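Local structure of surface presentation of antigens protein SpaO (Salmonella typhimurium, 4YX7) at residues His53-Glu58 against Ile62-Asp67. The protein takes part in the secretory pathway that presents on the bacterial surface the determinants Salmonella needs to enter mammalian cells. Residues are numbered along the deposited sequence; the frame is centred on the assembly and turned at random.
Sequences HFNRVE and IVETLD
The C-terminal antiparallel beta hairpin of this internal SpaO fragment, the first SPOA domain of a FliN/MopA/SpaO-family protein, joins strand 49-57 to strand 60-63, an edge strand of the sheet within this chain. Asn55 and Ile62 form the hydrogen-bonded pair: Asn55 N gives a bent bond to Ile62 O (2.9 Å, N-H...O 139°), and Ile62 N returns a straighter one to Asn55 O (3.1 Å). Two residues along each strand, Glu64 N reaches His53 O at 2.9 Å, so backbone pairing runs one residue past strand 60-63. Phe54 and Val63, the non-hydrogen-bonded pair, share the buried face. There CB of Phe54 touches Val63 CG2 (3.8 Å), while the ring, swung off Val63 by a chi1 of 64°, meets Phe14 edge-to-face. Phe54 and Val63 both pack on Val44 of strand 39-46. On the other face lie Asn55 and Ile62; Val57 CG2 abuts Ile62 CG1 at 3.8 Å, the side chains crossing nearly at right angles. The extended Glu64 side chain passes over His53 O and brings OE2 within 2.8 Å of Asn55 ND2, a bent hydrogen bond that meets the carboxylate from above its plane, with amide and carboxylate turned 36° apart.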
loop_
_atom_site.group_PDB
_atom_site.type_symbol
_atom_site.label_atom_id
_atom_site.label_comp_id
_atom_site.label_asym_id
_atom_site.label_seq_id
_atom_site.Cartn_x
_atom_site.Cartn_y
_atom_site.Cartn_z
ATOM N N HIS A 53 -2.607 22.340 4.131
ATOM C CA HIS A 53 -2.152 21.011 3.700
ATOM C C HIS A 53 -1.926 20.085 4.893
ATOM O O HIS A 53 -1.608 20.540 5.988
ATOM C CB HIS A 53 -0.840 21.086 2.896
ATOM C CG HIS A 53 -0.828 22.123 1.818
ATOM N ND1 HIS A 53 0.085 23.163 1.792
ATOM C CD2 HIS A 53 -1.599 22.282 0.715
ATOM C CE1 HIS A 53 -0.134 23.915 0.734
ATOM N NE2 HIS A 53 -1.154 23.404 0.058
ATOM N N PHE A 54 -2.071 18.783 4.679
ATOM C CA PHE A 54 -1.650 17.816 5.684
ATOM C C PHE A 54 -0.665 16.824 5.077
ATOM O O PHE A 54 -0.314 16.912 3.897
ATOM C CB PHE A 54 -2.853 17.083 6.293
ATOM C CG PHE A 54 -3.628 16.243 5.315
ATOM C CD1 PHE A 54 -4.688 16.780 4.611
ATOM C CD2 PHE A 54 -3.313 14.910 5.120
ATOM C CE1 PHE A 54 -5.402 16.016 3.720
ATOM C CE2 PHE A 54 -4.028 14.130 4.221
ATOM C CZ PHE A 54 -5.079 14.684 3.524
ATOM N N ASN A 55 -0.217 15.876 5.890
ATOM C CA ASN A 55 0.661 14.823 5.401
ATOM C C ASN A 55 0.350 13.478 6.026
ATOM O O ASN A 55 0.166 13.379 7.231
ATOM C CB ASN A 55 2.113 15.196 5.656
ATOM C CG ASN A 55 2.546 16.370 4.828
ATOM O OD1 ASN A 55 2.376 16.374 3.605
ATOM N ND2 ASN A 55 3.092 17.392 5.481
ATOM N N ARG A 56 0.287 12.446 5.190
ATOM C CA ARG A 56 0.017 11.093 5.665
ATOM C C ARG A 56 1.302 10.473 6.214
ATOM O O ARG A 56 2.223 10.141 5.463
ATOM C CB ARG A 56 -0.584 10.220 4.550
ATOM C CG ARG A 56 -0.887 8.784 4.973
ATOM C CD ARG A 56 -2.120 8.674 5.856
ATOM N NE ARG A 56 -1.984 7.553 6.782
ATOM C CZ ARG A 56 -2.860 6.565 6.898
ATOM N NH1 ARG A 56 -3.946 6.549 6.151
ATOM N NH2 ARG A 56 -2.653 5.592 7.760
ATOM N N VAL A 57 1.350 10.333 7.533
ATOM C CA VAL A 57 2.522 9.821 8.210
ATOM C C VAL A 57 2.236 8.435 8.781
ATOM O O VAL A 57 1.168 7.867 8.519
ATOM C CB VAL A 57 2.958 10.772 9.323
ATOM C CG1 VAL A 57 3.571 12.021 8.724
ATOM C CG2 VAL A 57 1.758 11.143 10.172
ATOM N N GLU A 58 3.190 7.915 9.559
ATOM C CA GLU A 58 3.153 6.555 10.100
ATOM C C GLU A 58 1.823 6.168 10.753
ATOM O O GLU A 58 1.167 5.212 10.323
ATOM C CB GLU A 58 4.289 6.371 11.115
ATOM N N ILE A 62 -0.651 14.581 9.990
ATOM C CA ILE A 62 -0.140 15.806 10.601
ATOM C C ILE A 62 -0.534 16.988 9.733
ATOM O O ILE A 62 -0.202 17.017 8.555
ATOM C CB ILE A 62 1.398 15.788 10.761
ATOM C CG1 ILE A 62 1.845 14.620 11.642
ATOM C CG2 ILE A 62 1.890 17.102 11.348
ATOM C CD1 ILE A 62 1.516 14.790 13.101
ATOM N N VAL A 63 -1.245 17.955 10.303
ATOM C CA VAL A 63 -1.684 19.117 9.529
ATOM C C VAL A 63 -0.703 20.278 9.701
ATOM O O VAL A 63 -0.249 20.540 10.813
ATOM C CB VAL A 63 -3.107 19.563 9.931
ATOM C CG1 VAL A 63 -3.516 20.818 9.171
ATOM C CG2 VAL A 63 -4.099 18.449 9.664
ATOM N N GLU A 64 -0.382 20.957 8.598
ATOM C CA GLU A 64 0.593 22.043 8.598
ATOM C C GLU A 64 -0.024 23.408 8.894
ATOM O O GLU A 64 0.319 24.055 9.877
ATOM C CB GLU A 64 1.305 22.125 7.249
ATOM C CG GLU A 64 1.667 20.803 6.623
ATOM C CD GLU A 64 2.482 20.972 5.360
ATOM O OE1 GLU A 64 3.030 22.074 5.156
ATOM O OE2 GLU A 64 2.556 20.011 4.564
ATOM N N THR A 65 -0.930 23.849 8.027
ATOM C CA THR A 65 -1.399 25.231 8.061
ATOM C C THR A 65 -2.545 25.455 9.048
ATOM O O THR A 65 -2.328 25.908 10.175
ATOM C CB THR A 65 -1.860 25.693 6.658
ATOM O OG1 THR A 65 -0.787 25.537 5.725
ATOM C CG2 THR A 65 -2.294 27.162 6.682
ATOM N N LEU A 66 -3.756 25.104 8.615
ATOM C CA LEU A 66 -4.999 25.555 9.241
ATOM C C LEU A 66 -5.020 27.072 9.357
ATOM O O LEU A 66 -4.766 27.634 10.421
ATOM C CB LEU A 66 -5.214 24.903 10.609
ATOM C CG LEU A 66 -5.736 23.467 10.527
ATOM C CD1 LEU A 66 -6.170 22.967 11.874
ATOM C CD2 LEU A 66 -6.887 23.369 9.553
ATOM N N ASP A 67 -5.299 27.716 8.227
ATOM C CA ASP A 67 -5.646 29.134 8.179
ATOM C C ASP A 67 -7.169 29.276 8.265
ATOM O O ASP A 67 -7.887 28.879 7.342
ATOM C CB ASP A 67 -5.105 29.767 6.895
ATOM C CG ASP A 67 -5.552 31.196 6.717
ATOM O OD1 ASP A 67 -5.590 31.939 7.721
ATOM O OD2 ASP A 67 -5.867 31.579 5.569
#